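Local coordinates for protein alanine racemase (Acinetobacter baumannii, PDB 4QHR) that belongs to the alanine racemase family and folds into an N-terminal TIM barrel joined to a largely beta C-terminal domain, two chains forming the assembly, at residues P210-L214 and Y215-P219; K223-D227 and L228-P232; V287-G291 and K292-V296; G298-M302 and D303-I307. All blocks are in the same frame, centred on the assembly; numbering follows the deposited sequence.

Interaction 1 of 4, residues P210-L214 and Y215-P219; sequences PGIML and YGASP
The 3-10 turn that follows the last parallel strand of the TIM barrel brings I212 against Y215, A217 and P219, all within one continuous run of chain. Two backbone bonds set its shape: Y215 N donates to I212 O over 3.1 Å, and G216 N donates to M213 O, also over 3.1 Å. The second is the straighter of the two, 160° at the hydrogen against 142°. G216 then adopts a positive phi, and the chain leaves the turn in a direction that places A217 and P219 beside I212. This isoleucine uses both of its branches. Its CG1 lies opposite the backbone N (chi1 -165°), which lets CD1 reach A217 CB at 3.8 Å, while the CG2 methyl approaches P219 CB at 3.9 Å, the two side chains meeting at a slant. On the other flank of the turn, L214 CB stands almost over the centre of the Y215 ring, 4.3 Å from the centroid, a CH-pi contact. G211 O comes to 3.2 Å from Y215 CD2, approaching the ring obliquely. The phenol oxygen bonds to M32 O, and the ring stacks with H40 and Y38. The start of the turn binds the phosphate of the modified residue LLP at position 34, through G211 N to OP3 and I212 N to OP1. Around it, helix 10-23 covers M213 and L214, helix 194-199 receives M213 and P219, and L344 of helix 340-345 rests on I212 and A217.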
ATOM      1  N   PRO A 210      16.914  17.008  -0.687  1.00  6.75           N
ATOM      2  CA  PRO A 210      16.753  15.805   0.066  1.00  6.62           C
ATOM      3  C   PRO A 210      15.320  15.268   0.117  1.00  6.46           C
ATOM      4  O   PRO A 210      14.381  16.024   0.379  1.00  6.32           O
ATOM      5  CB  PRO A 210      17.094  16.220   1.475  1.00  6.47           C
ATOM      6  CG  PRO A 210      16.641  17.667   1.515  1.00  6.51           C
ATOM      7  CD  PRO A 210      17.076  18.183   0.184  1.00  6.54           C
ATOM      8  N   GLY A 211      15.185  13.973  -0.072  1.00  6.35           N
ATOM      9  CA  GLY A 211      13.939  13.269   0.254  1.00  6.27           C
ATOM     10  C   GLY A 211      14.051  12.226   1.358  1.00  6.16           C
ATOM     11  O   GLY A 211      13.807  12.516   2.546  1.00  5.84           O
ATOM     12  N   ILE A 212      14.451  11.019   0.955  1.00  6.20           N
ATOM     13  CA  ILE A 212      14.445   9.896   1.874  1.00  6.20           C
ATOM     14  C   ILE A 212      15.157  10.174   3.197  1.00  6.25           C
ATOM     15  O   ILE A 212      14.714   9.703   4.249  1.00  5.76           O
ATOM     16  CB  ILE A 212      14.958   8.599   1.194  1.00  6.26           C
ATOM     17  CG1 ILE A 212      14.594   7.391   2.047  1.00  6.26           C
ATOM     18  CG2 ILE A 212      16.463   8.667   0.886  1.00  6.21           C
ATOM     19  CD1 ILE A 212      13.104   7.129   2.163  1.00  6.35           C
ATOM     20  N   MET A 213      16.270  10.909   3.173  1.00  6.49           N
ATOM     21  CA  MET A 213      16.990  11.136   4.438  1.00  6.90           C
ATOM     22  C   MET A 213      16.180  11.945   5.471  1.00  6.92           C
ATOM     23  O   MET A 213      16.366  11.763   6.687  1.00  7.02           O
ATOM     24  CB  MET A 213      18.371  11.797   4.233  1.00  7.23           C
ATOM     25  CG  MET A 213      18.328  13.184   3.653  1.00  7.54           C
ATOM     26  SD  MET A 213      19.955  13.816   3.198  1.00  8.45           S
ATOM     27  CE  MET A 213      20.743  14.081   4.781  1.00  8.64           C
ATOM     28  N   LEU A 214      15.274  12.797   5.003  1.00  6.69           N
ATOM     29  CA  LEU A 214      14.409  13.553   5.926  1.00  6.56           C
ATOM     30  C   LEU A 214      13.589  12.652   6.848  1.00  6.57           C
ATOM     31  O   LEU A 214      13.354  13.003   8.023  1.00  5.97           O
ATOM     32  CB  LEU A 214      13.483  14.475   5.150  1.00  6.59           C
ATOM     33  CG  LEU A 214      14.047  15.555   4.234  1.00  6.75           C
ATOM     34  CD1 LEU A 214      12.919  16.359   3.627  1.00  6.87           C
ATOM     35  CD2 LEU A 214      14.941  16.519   5.004  1.00  6.85           C
ATOM     36  N   TYR A 215      13.213  11.478   6.289  1.00  6.65           N
ATOM     37  CA  TYR A 215      12.337  10.499   6.904  1.00  6.86           C
ATOM     38  C   TYR A 215      13.102   9.457   7.751  1.00  7.29           C
ATOM     39  O   TYR A 215      12.523   8.599   8.395  1.00  7.27           O
ATOM     40  CB  TYR A 215      11.434   9.863   5.816  1.00  6.84           C
ATOM     41  CG  TYR A 215      10.702  10.953   5.039  1.00  6.30           C
ATOM     42  CD1 TYR A 215       9.733  11.680   5.620  1.00  6.39           C
ATOM     43  CD2 TYR A 215      11.072  11.262   3.717  1.00  6.37           C
ATOM     44  CE1 TYR A 215       9.088  12.719   4.935  1.00  6.16           C
ATOM     45  CE2 TYR A 215      10.477  12.264   3.015  1.00  6.02           C
ATOM     46  CZ  TYR A 215       9.500  13.011   3.626  1.00  6.02           C
ATOM     47  OH  TYR A 215       8.894  13.998   2.899  1.00  5.66           O
ATOM     48  N   GLY A 216      14.420   9.612   7.820  1.00  7.60           N
ATOM     49  CA  GLY A 216      15.217   8.715   8.612  1.00  7.88           C
ATOM     50  C   GLY A 216      15.184   7.314   8.084  1.00  7.91           C
ATOM     51  O   GLY A 216      15.097   6.366   8.822  1.00  8.25           O
ATOM     52  N   ALA A 217      15.295   7.203   6.787  1.00  8.16           N
ATOM     53  CA  ALA A 217      15.543   5.959   6.132  1.00  8.67           C
ATOM     54  C   ALA A 217      16.759   6.202   5.224  1.00  9.05           C
ATOM     55  O   ALA A 217      17.108   7.355   4.903  1.00  8.82           O
ATOM     56  CB  ALA A 217      14.301   5.505   5.344  1.00  8.42           C
ATOM     57  N   SER A 218      17.405   5.123   4.829  1.00 10.00           N
ATOM     58  CA  SER A 218      18.699   5.189   4.097  1.00 11.26           C
ATOM     59  C   SER A 218      18.605   5.242   2.579  1.00 11.82           C
ATOM     60  O   SER A 218      17.899   4.473   1.969  1.00 12.33           O
ATOM     61  CB  SER A 218      19.555   3.976   4.420  1.00 11.76           C
ATOM     62  OG  SER A 218      20.818   4.110   3.770  1.00 12.10           O
ATOM     63  N   PRO A 219      19.346   6.155   1.948  1.00 12.71           N
ATOM     64  CA  PRO A 219      19.439   6.112   0.462  1.00 13.47           C
ATOM     65  C   PRO A 219      20.398   5.008  -0.066  1.00 13.39           C
ATOM     66  O   PRO A 219      20.478   4.854  -1.271  1.00 15.09           O
ATOM     67  CB  PRO A 219      20.049   7.451   0.092  1.00 12.88           C
ATOM     68  CG  PRO A 219      20.553   8.040   1.298  1.00 12.90           C
ATOM     69  CD  PRO A 219      20.165   7.218   2.517  1.00 12.88           C
TER

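Interaction 2 of 4, residues K223-D227 and L228-P232; sequences KTVHD and LDLKP
V225 faces L230 and P232 while L228 packs on K223 CB and over the T224 carbonyl, and these contacts make up the close-packed side of a single short helical turn. V225 CB lies 4.1 Å from L230 CB, and its CG2 meets P232 CG at the same separation. L228 is held more closely to the backbone: its CG is 3.3 Å from T224 O, and CD2 rests 4.0 Å from K223 CB. With CG beside its own backbone N (chi1 -60°), L228 directs its branches along the start of the turn, where P219 and F198 continue the packing. Beneath this side runs a short, nearly straight bond, L230 N to V225 O at 2.8 Å (177°). The bonds from L228 N to T224 O and to V225 O are weak.

The solvent side is looser. The K223 chain bends at chi2 and its end leads away, and H226 and L230 are joined there through a water that contacts H226 ND1 and donates to L230 O. D229, though it points away from the turn, is tied to Y15 of helix 10-23.

Both ends of the turn are closed in textbook fashion. At the N-terminal end T224 and D227 form a capping box: D227 N donates to T224 OG1 over 3.0 Å, and T224 N returns a bond of 3.0 Å to D227 OD2, which it meets from above the carboxylate plane. At the other end D229 takes a positive phi, and the bonds L230 N to V225 O and, weakly, D229 N to H226 O complete a Schellman motif.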
ATOM      1  N   LYS A 223      24.427   1.089   3.898  1.00 21.58           N
ATOM      2  CA  LYS A 223      24.550   1.930   5.071  1.00 21.39           C
ATOM      3  C   LYS A 223      23.264   1.965   5.825  1.00 19.28           C
ATOM      4  O   LYS A 223      22.205   2.144   5.217  1.00 18.52           O
ATOM      5  CB  LYS A 223      24.910   3.366   4.697  1.00 23.15           C
ATOM      6  CG  LYS A 223      26.218   3.499   3.946  1.00 25.58           C
ATOM      7  CD  LYS A 223      27.425   3.260   4.855  1.00 28.35           C
ATOM      8  CE  LYS A 223      28.696   3.255   4.015  1.00 32.01           C
ATOM      9  NZ  LYS A 223      29.866   3.444   4.908  1.00 35.23           N
ATOM     10  N   THR A 224      23.360   1.832   7.145  1.00 17.32           N
ATOM     11  CA  THR A 224      22.205   1.998   8.015  1.00 16.38           C
ATOM     12  C   THR A 224      22.037   3.459   8.370  1.00 15.19           C
ATOM     13  O   THR A 224      22.976   4.270   8.244  1.00 14.71           O
ATOM     14  CB  THR A 224      22.359   1.237   9.351  1.00 16.18           C
ATOM     15  OG1 THR A 224      23.329   1.908  10.147  1.00 15.81           O
ATOM     16  CG2 THR A 224      22.740  -0.230   9.144  1.00 15.86           C
ATOM     17  N   VAL A 225      20.840   3.803   8.851  1.00 14.78           N
ATOM     18  CA  VAL A 225      20.598   5.176   9.309  1.00 14.77           C
ATOM     19  C   VAL A 225      21.482   5.531  10.487  1.00 15.79           C
ATOM     20  O   VAL A 225      21.820   6.704  10.693  1.00 15.30           O
ATOM     21  CB  VAL A 225      19.126   5.458   9.616  1.00 14.76           C
ATOM     22  CG1 VAL A 225      18.371   5.464   8.326  1.00 15.46           C
ATOM     23  CG2 VAL A 225      18.521   4.422  10.549  1.00 15.56           C
ATOM     24  N   HIS A 226      21.860   4.524  11.267  1.00 15.87           N
ATOM     25  CA  HIS A 226      22.825   4.766  12.331  1.00 17.18           C
ATOM     26  C   HIS A 226      24.182   5.170  11.796  1.00 15.43           C
ATOM     27  O   HIS A 226      24.799   6.049  12.354  1.00 14.54           O
ATOM     28  CB  HIS A 226      23.041   3.529  13.163  1.00 19.56           C
ATOM     29  CG  HIS A 226      21.797   3.042  13.792  1.00 22.25           C
ATOM     30  ND1 HIS A 226      20.961   3.868  14.512  1.00 25.55           N
ATOM     31  CD2 HIS A 226      21.229   1.816  13.805  1.00 23.30           C
ATOM     32  CE1 HIS A 226      19.936   3.159  14.960  1.00 25.05           C
ATOM     33  NE2 HIS A 226      20.085   1.912  14.553  1.00 24.27           N
ATOM     34  N   ASP A 227      24.624   4.527  10.729  1.00 15.30           N
ATOM     35  CA  ASP A 227      25.882   4.912  10.053  1.00 16.32           C
ATOM     36  C   ASP A 227      25.824   6.318   9.511  1.00 16.05           C
ATOM     37  O   ASP A 227      26.857   7.012   9.425  1.00 16.52           O
ATOM     38  CB  ASP A 227      26.246   4.004   8.876  1.00 16.57           C
ATOM     39  CG  ASP A 227      26.428   2.545   9.267  1.00 17.81           C
ATOM     40  OD1 ASP A 227      26.942   2.289  10.391  1.00 17.91           O
ATOM     41  OD2 ASP A 227      26.024   1.668   8.446  1.00 16.96           O
ATOM     42  N   LEU A 228      24.625   6.742   9.139  1.00 14.78           N
ATOM     43  CA  LEU A 228      24.440   8.019   8.514  1.00 13.94           C
ATOM     44  C   LEU A 228      24.067   9.116   9.446  1.00 12.85           C
ATOM     45  O   LEU A 228      23.971  10.248   8.983  1.00 11.96           O
ATOM     46  CB  LEU A 228      23.339   7.910   7.435  1.00 13.56           C
ATOM     47  CG  LEU A 228      23.608   6.917   6.307  1.00 14.03           C
ATOM     48  CD1 LEU A 228      22.340   6.832   5.437  1.00 13.84           C
ATOM     49  CD2 LEU A 228      24.803   7.309   5.464  1.00 14.71           C
ATOM     50  N   ASP A 229      23.871   8.784  10.721  1.00 12.21           N
ATOM     51  CA  ASP A 229      23.358   9.663  11.766  1.00 12.32           C
ATOM     52  C   ASP A 229      22.009  10.298  11.348  1.00 11.79           C
ATOM     53  O   ASP A 229      21.847  11.530  11.351  1.00 10.84           O
ATOM     54  CB  ASP A 229      24.381  10.736  12.238  1.00 12.93           C
ATOM     55  CG  ASP A 229      23.876  11.567  13.438  1.00 14.08           C
ATOM     56  OD1 ASP A 229      23.014  11.156  14.275  1.00 14.57           O
ATOM     57  OD2 ASP A 229      24.366  12.685  13.555  1.00 14.45           O
ATOM     58  N   LEU A 230      21.059   9.430  10.999  1.00 10.81           N
ATOM     59  CA  LEU A 230      19.671   9.864  10.773  1.00 10.85           C
ATOM     60  C   LEU A 230      18.722   9.196  11.767  1.00 10.93           C
ATOM     61  O   LEU A 230      18.975   8.054  12.202  1.00 11.08           O
ATOM     62  CB  LEU A 230      19.240   9.538   9.343  1.00 11.04           C
ATOM     63  CG  LEU A 230      20.048  10.164   8.220  1.00 10.94           C
ATOM     64  CD1 LEU A 230      19.784   9.441   6.888  1.00 11.47           C
ATOM     65  CD2 LEU A 230      19.674  11.625   8.057  1.00 10.88           C
ATOM     66  N   LYS A 231      17.633   9.876  12.111  1.00 10.47           N
ATOM     67  CA  LYS A 231      16.654   9.349  13.051  1.00 11.41           C
ATOM     68  C   LYS A 231      15.370   8.863  12.358  1.00 10.75           C
ATOM     69  O   LYS A 231      14.667   9.670  11.744  1.00 10.65           O
ATOM     70  CB  LYS A 231      16.302  10.441  14.047  1.00 12.35           C
ATOM     71  CG  LYS A 231      17.440  10.626  15.028  1.00 14.06           C
ATOM     72  CD  LYS A 231      17.151  11.689  16.028  1.00 15.77           C
ATOM     73  CE  LYS A 231      18.411  11.801  16.891  1.00 17.56           C
ATOM     74  NZ  LYS A 231      18.029  12.808  17.889  1.00 19.03           N
ATOM     75  N   PRO A 232      15.057   7.552  12.471  1.00 10.53           N
ATOM     76  CA  PRO A 232      13.786   7.077  11.872  1.00 10.05           C
ATOM     77  C   PRO A 232      12.617   7.935  12.329  1.00  9.63           C
ATOM     78  O   PRO A 232      12.456   8.203  13.539  1.00  9.82           O
ATOM     79  CB  PRO A 232      13.673   5.639  12.392  1.00 10.12           C
ATOM     80  CG  PRO A 232      15.083   5.208  12.599  1.00 10.30           C
ATOM     81  CD  PRO A 232      15.855   6.441  13.009  1.00 10.22           C
TER
HETATM   82  O   HOH W   1      20.507   6.734  13.997  1.00 25.82           O

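Interaction 3 of 4, residues V287-G291 and K292-V296; sequences VAIDG and KLCPV
K292 curls its side chain back over D290, the residue two places before it, at the tip of a beta hairpin. Its CB starts 3.5 Å from I289 O, and CG passes 3.8 Å from G291 C. A bend at chi2 (111°) then turns the chain along the loop, so that CD comes to 3.6 Å from D290 O. CE stays near the same oxygen, and a second bend at chi4 delivers NZ to D290 O at 2.9 Å, nearly along the C=O axis. NZ also forms a long salt bridge with D290 OD2 (3.6 Å), the two side chains lying side by side.

The lysine, last residue of the type I' turn that starts at I289, thus folds back onto the turn's second residue; D290 and G291 both have positive phi. Below it V287 pairs with C294 and I289 with K292 as hydrogen-bonded pairs, separated by the non-hydrogen-bonded pair A288 and L293. The side chains of V287 and V296 cross at about a right angle, CG1 of the first 3.9 Å from CG2 of the second; on the face of V287 and C294, I289 CD1 reaches C294 SG at 4.1 Å. In the C-terminal domain V287 and I289 pack on V320 of strand 319-321, and strand 292-297 pairs with strand 305-308.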
ATOM      1  N   VAL A 287       9.952  -8.950  13.460  1.00  9.19           N
ATOM      2  CA  VAL A 287       9.366  -7.804  14.135  1.00  9.56           C
ATOM      3  C   VAL A 287      10.130  -7.554  15.460  1.00 10.18           C
ATOM      4  O   VAL A 287      10.871  -8.429  15.944  1.00 10.76           O
ATOM      5  CB  VAL A 287       7.894  -7.977  14.425  1.00  9.54           C
ATOM      6  CG1 VAL A 287       7.125  -8.250  13.135  1.00  9.46           C
ATOM      7  CG2 VAL A 287       7.628  -9.130  15.424  1.00  9.28           C
ATOM      8  N   ALA A 288       9.910  -6.396  16.060  1.00 11.41           N
ATOM      9  CA  ALA A 288      10.578  -6.039  17.313  1.00 11.92           C
ATOM     10  C   ALA A 288       9.546  -6.048  18.421  1.00 12.64           C
ATOM     11  O   ALA A 288       8.483  -5.402  18.304  1.00 12.14           O
ATOM     12  CB  ALA A 288      11.233  -4.689  17.193  1.00 11.87           C
ATOM     13  N   ILE A 289       9.816  -6.808  19.474  1.00 13.22           N
ATOM     14  CA  ILE A 289       8.898  -6.930  20.622  1.00 13.97           C
ATOM     15  C   ILE A 289       9.743  -7.050  21.895  1.00 15.10           C
ATOM     16  O   ILE A 289      10.633  -7.901  21.937  1.00 15.22           O
ATOM     17  CB  ILE A 289       8.053  -8.244  20.585  1.00 14.86           C
ATOM     18  CG1 ILE A 289       7.257  -8.349  19.302  1.00 14.08           C
ATOM     19  CG2 ILE A 289       7.153  -8.336  21.832  1.00 15.14           C
ATOM     20  CD1 ILE A 289       6.446  -9.621  19.151  1.00 14.05           C
ATOM     21  N   ASP A 290       9.453  -6.229  22.908  1.00 16.18           N
ATOM     22  CA  ASP A 290      10.021  -6.352  24.260  1.00 16.92           C
ATOM     23  C   ASP A 290      11.577  -6.321  24.200  1.00 17.00           C
ATOM     24  O   ASP A 290      12.244  -7.021  24.976  1.00 17.16           O
ATOM     25  CB  ASP A 290       9.489  -7.651  24.939  1.00 17.47           C
ATOM     26  CG  ASP A 290       9.806  -7.714  26.464  1.00 19.11           C
ATOM     27  OD1 ASP A 290       9.596  -6.716  27.153  1.00 19.40           O
ATOM     28  OD2 ASP A 290      10.280  -8.762  26.966  1.00 21.74           O
ATOM     29  N   GLY A 291      12.139  -5.537  23.271  1.00 16.69           N
ATOM     30  CA  GLY A 291      13.590  -5.502  23.076  1.00 16.45           C
ATOM     31  C   GLY A 291      14.226  -6.658  22.344  1.00 16.90           C
ATOM     32  O   GLY A 291      15.466  -6.737  22.260  1.00 15.34           O
ATOM     33  N   LYS A 292      13.405  -7.548  21.791  1.00 17.58           N
ATOM     34  CA  LYS A 292      13.892  -8.668  20.992  1.00 18.32           C
ATOM     35  C   LYS A 292      13.381  -8.577  19.562  1.00 16.99           C
ATOM     36  O   LYS A 292      12.512  -7.779  19.231  1.00 15.38           O
ATOM     37  CB  LYS A 292      13.411  -9.985  21.587  1.00 20.14           C
ATOM     38  CG  LYS A 292      14.219 -10.415  22.798  1.00 22.67           C
ATOM     39  CD  LYS A 292      13.410 -10.343  24.061  1.00 23.19           C
ATOM     40  CE  LYS A 292      14.302 -10.260  25.293  1.00 24.21           C
ATOM     41  NZ  LYS A 292      13.777  -9.164  26.178  1.00 23.15           N
ATOM     42  N   LEU A 293      13.946  -9.424  18.732  1.00 17.12           N
ATOM     43  CA  LEU A 293      13.537  -9.580  17.352  1.00 16.93           C
ATOM     44  C   LEU A 293      12.925 -10.937  17.285  1.00 16.92           C
ATOM     45  O   LEU A 293      13.559 -11.896  17.783  1.00 15.71           O
ATOM     46  CB  LEU A 293      14.747  -9.490  16.417  1.00 17.39           C
ATOM     47  CG  LEU A 293      15.293  -8.072  16.378  1.00 18.38           C
ATOM     48  CD1 LEU A 293      16.672  -7.997  15.701  1.00 19.48           C
ATOM     49  CD2 LEU A 293      14.315  -7.114  15.698  1.00 18.26           C
ATOM     50  N   CYS A 294      11.717 -11.035  16.696  1.00 15.60           N
ATOM     51  CA  CYS A 294      10.974 -12.268  16.547  1.00 15.26           C
ATOM     52  C   CYS A 294      10.630 -12.533  15.087  1.00 14.40           C
ATOM     53  O   CYS A 294      10.091 -11.644  14.408  1.00 13.12           O
ATOM     54  CB  CYS A 294       9.668 -12.200  17.339  1.00 16.85           C
ATOM     55  SG  CYS A 294       9.943 -11.827  19.064  1.00 19.19           S
ATOM     56  N   PRO A 295      10.924 -13.752  14.589  1.00 13.21           N
ATOM     57  CA  PRO A 295      10.647 -14.029  13.206  1.00 12.32           C
ATOM     58  C   PRO A 295       9.150 -14.099  12.867  1.00 11.48           C
ATOM     59  O   PRO A 295       8.323 -14.569  13.663  1.00 11.11           O
ATOM     60  CB  PRO A 295      11.300 -15.395  12.968  1.00 12.81           C
ATOM     61  CG  PRO A 295      11.474 -16.002  14.276  1.00 13.26           C
ATOM     62  CD  PRO A 295      11.533 -14.900  15.286  1.00 13.58           C
ATOM     63  N   VAL A 296       8.827 -13.566  11.692  1.00 10.57           N
ATOM     64  CA  VAL A 296       7.510 -13.691  11.099  1.00  9.96           C
ATOM     65  C   VAL A 296       7.465 -15.101  10.480  1.00 10.03           C
ATOM     66  O   VAL A 296       8.387 -15.501   9.766  1.00  9.78           O
ATOM     67  CB  VAL A 296       7.289 -12.596  10.021  1.00  9.79           C
ATOM     68  CG1 VAL A 296       5.948 -12.754   9.349  1.00  9.88           C
ATOM     69  CG2 VAL A 296       7.477 -11.210  10.603  1.00  9.94           C
TER

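Interaction 4 of 4, residues G298-M302 and D303-I307; sequences GRVSM and DMIAI
A chi1 of 68° sets S301 OG between its own backbone N and carbonyl carbon, and from there it shares a single acceptor, M304 O, with S301 N. The hydrogen bond from S301 N is 3.0 Å long and arrives almost in line with the carbonyl (177°), whereas OG donates over 2.9 Å from well off that line. Two donors of S301 therefore hold M304 O, and the OG bond to that oxygen, with water 3 donating to OG, sets the hydroxyl. The same water accepts a weak bond from D303 N. V300 has CG1 opposite its backbone N (chi1 169°), a setting in which both its methyls flank I305 CG2, at 3.7 Å for CG1 and 3.8 Å for CG2. Those two side chains run side by side, as do M302 and D303, with M302 CG 3.6 Å from D303 OD1. The carboxylate's main partner is R350, which forms a salt bridge to OD1. Further along, water 2 accepts from A306 N over 2.8 Å and gives a weak bond to R299 O. Residues of the second subunit cover the loop: R132 packs on S301 and M304, Y38 on M302 and E79 on D303. Such a loop, leading into strand 305-308 of the beta domain and facing the barrel of the partner chain, is in keeping with alanine racemases, whose active sites lie where the two subunits meet.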
ATOM      1  N   GLY A 298       5.359 -18.306   8.452  1.00 10.19           N
ATOM      2  CA  GLY A 298       4.282 -18.628   7.502  1.00 11.10           C
ATOM      3  C   GLY A 298       3.864 -17.378   6.717  1.00 11.53           C
ATOM      4  O   GLY A 298       4.473 -16.337   6.827  1.00 10.90           O
ATOM      5  N   ARG A 299       2.793 -17.456   5.943  1.00 12.99           N
ATOM      6  CA  ARG A 299       2.408 -16.316   5.113  1.00 13.78           C
ATOM      7  C   ARG A 299       1.737 -15.151   5.875  1.00 12.46           C
ATOM      8  O   ARG A 299       1.023 -15.320   6.921  1.00 12.06           O
ATOM      9  CB  ARG A 299       1.461 -16.766   3.992  1.00 16.75           C
ATOM     10  CG  ARG A 299       2.185 -17.589   2.918  1.00 20.60           C
ATOM     11  CD  ARG A 299       1.390 -17.650   1.635  1.00 23.66           C
ATOM     12  NE  ARG A 299       2.004 -18.563   0.666  1.00 29.22           N
ATOM     13  CZ  ARG A 299       1.334 -19.373  -0.170  1.00 32.61           C
ATOM     14  NH1 ARG A 299       0.003 -19.426  -0.171  1.00 34.96           N
ATOM     15  NH2 ARG A 299       2.006 -20.150  -1.018  1.00 34.12           N
ATOM     16  N   VAL A 300       1.906 -13.971   5.285  1.00 11.00           N
ATOM     17  CA  VAL A 300       1.219 -12.754   5.736  1.00 10.52           C
ATOM     18  C   VAL A 300      -0.163 -12.719   5.069  1.00  9.74           C
ATOM     19  O   VAL A 300      -0.268 -12.820   3.844  1.00  8.85           O
ATOM     20  CB  VAL A 300       2.062 -11.509   5.337  1.00 10.90           C
ATOM     21  CG1 VAL A 300       1.328 -10.190   5.511  1.00 10.93           C
ATOM     22  CG2 VAL A 300       3.386 -11.550   6.052  1.00 10.93           C
ATOM     23  N   SER A 301      -1.215 -12.544   5.859  1.00  9.16           N
ATOM     24  CA  SER A 301      -2.558 -12.455   5.268  1.00  9.36           C
ATOM     25  C   SER A 301      -3.001 -10.974   5.183  1.00  8.63           C
ATOM     26  O   SER A 301      -2.223 -10.067   5.470  1.00  7.81           O
ATOM     27  CB  SER A 301      -3.531 -13.334   6.073  1.00  9.99           C
ATOM     28  OG  SER A 301      -3.751 -12.821   7.350  1.00 11.29           O
ATOM     29  N   MET A 302      -4.233 -10.764   4.760  1.00  7.87           N
ATOM     30  CA  MET A 302      -4.723  -9.411   4.593  1.00  7.72           C
ATOM     31  C   MET A 302      -4.671  -8.654   5.908  1.00  7.71           C
ATOM     32  O   MET A 302      -4.262  -7.530   5.897  1.00  7.39           O
ATOM     33  CB  MET A 302      -6.111  -9.404   3.979  1.00  7.50           C
ATOM     34  CG  MET A 302      -6.550  -8.004   3.520  1.00  7.45           C
ATOM     35  SD  MET A 302      -8.093  -8.080   2.587  1.00  7.50           S
ATOM     36  CE  MET A 302      -7.527  -8.947   1.119  1.00  7.73           C
ATOM     37  N   ASP A 303      -5.115  -9.293   7.011  1.00  8.02           N
ATOM     38  CA  ASP A 303      -5.344  -8.669   8.292  1.00  8.67           C
ATOM     39  C   ASP A 303      -4.488  -9.143   9.452  1.00  8.75           C
ATOM     40  O   ASP A 303      -4.517  -8.540  10.546  1.00  9.53           O
ATOM     41  CB  ASP A 303      -6.790  -8.907   8.710  1.00  9.03           C
ATOM     42  CG  ASP A 303      -7.766  -8.485   7.639  1.00  8.99           C
ATOM     43  OD1 ASP A 303      -7.617  -7.461   6.954  1.00  8.89           O
ATOM     44  OD2 ASP A 303      -8.729  -9.224   7.488  1.00  9.69           O
ATOM     45  N   MET A 304      -3.697 -10.164   9.237  1.00  8.62           N
ATOM     46  CA  MET A 304      -2.974 -10.806  10.332  1.00  8.75           C
ATOM     47  C   MET A 304      -1.632 -11.380   9.888  1.00  8.35           C
ATOM     48  O   MET A 304      -1.487 -11.755   8.718  1.00  7.51           O
ATOM     49  CB  MET A 304      -3.788 -11.962  10.856  1.00  9.38           C
ATOM     50  CG  MET A 304      -4.913 -11.571  11.757  1.00 10.15           C
ATOM     51  SD  MET A 304      -5.941 -12.998  12.201  1.00 11.82           S
ATOM     52  CE  MET A 304      -6.970 -13.242  10.757  1.00 10.96           C
ATOM     53  N   ILE A 305      -0.689 -11.407  10.835  1.00  7.99           N
ATOM     54  CA  ILE A 305       0.562 -12.135  10.679  1.00  7.81           C
ATOM     55  C   ILE A 305       0.797 -13.017  11.901  1.00  7.92           C
ATOM     56  O   ILE A 305       0.227 -12.783  13.002  1.00  7.49           O
ATOM     57  CB  ILE A 305       1.816 -11.200  10.414  1.00  7.63           C
ATOM     58  CG1 ILE A 305       2.169 -10.366  11.650  1.00  7.52           C
ATOM     59  CG2 ILE A 305       1.604 -10.346   9.209  1.00  7.58           C
ATOM     60  CD1 ILE A 305       3.370  -9.443  11.529  1.00  7.46           C
ATOM     61  N   ALA A 306       1.670 -14.031  11.710  1.00  8.09           N
ATOM     62  CA  ALA A 306       2.087 -14.893  12.807  1.00  8.33           C
ATOM     63  C   ALA A 306       3.589 -14.694  13.087  1.00  8.98           C
ATOM     64  O   ALA A 306       4.382 -14.536  12.152  1.00  8.69           O
ATOM     65  CB  ALA A 306       1.790 -16.341  12.475  1.00  8.45           C
ATOM     66  N   ILE A 307       3.956 -14.699  14.372  1.00  9.91           N
ATOM     67  CA  ILE A 307       5.319 -14.536  14.815  1.00 11.25           C
ATOM     68  C   ILE A 307       5.672 -15.649  15.805  1.00 11.88           C
ATOM     69  O   ILE A 307       4.802 -16.145  16.556  1.00 10.29           O
ATOM     70  CB  ILE A 307       5.565 -13.145  15.430  1.00 12.90           C
ATOM     71  CG1 ILE A 307       4.721 -12.938  16.643  1.00 14.12           C
ATOM     72  CG2 ILE A 307       5.240 -12.008  14.417  1.00 12.72           C
ATOM     73  CD1 ILE A 307       4.857 -11.533  17.160  1.00 15.88           C
TER
HETATM   74  O   HOH W   2       2.754 -14.390   9.203  1.00 13.48           O
HETATM   75  O   HOH W   3      -6.871 -12.141   6.958  1.00  5.47           O

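In the fold
From the N terminus the four contacts follow one another in series, none nested in or crossing another, and each closes a turn or loop of its own. Interaction 1 rounds off the end of the barrel after strand 207-208, and interaction 2 caps the short helix that leads on to strand 234-246. They touch: S218 OG is 2.8 Å from K223 O, a probable hydrogen bond, and V225 packs on G216 and A217. Interaction 3 is a hairpin of the C-terminal sheet, and interaction 4 is the loop that leads on to its neighbouring strand 305-308; their centres lie about 15 Å apart, and they meet where I289 and V287 pack on I307.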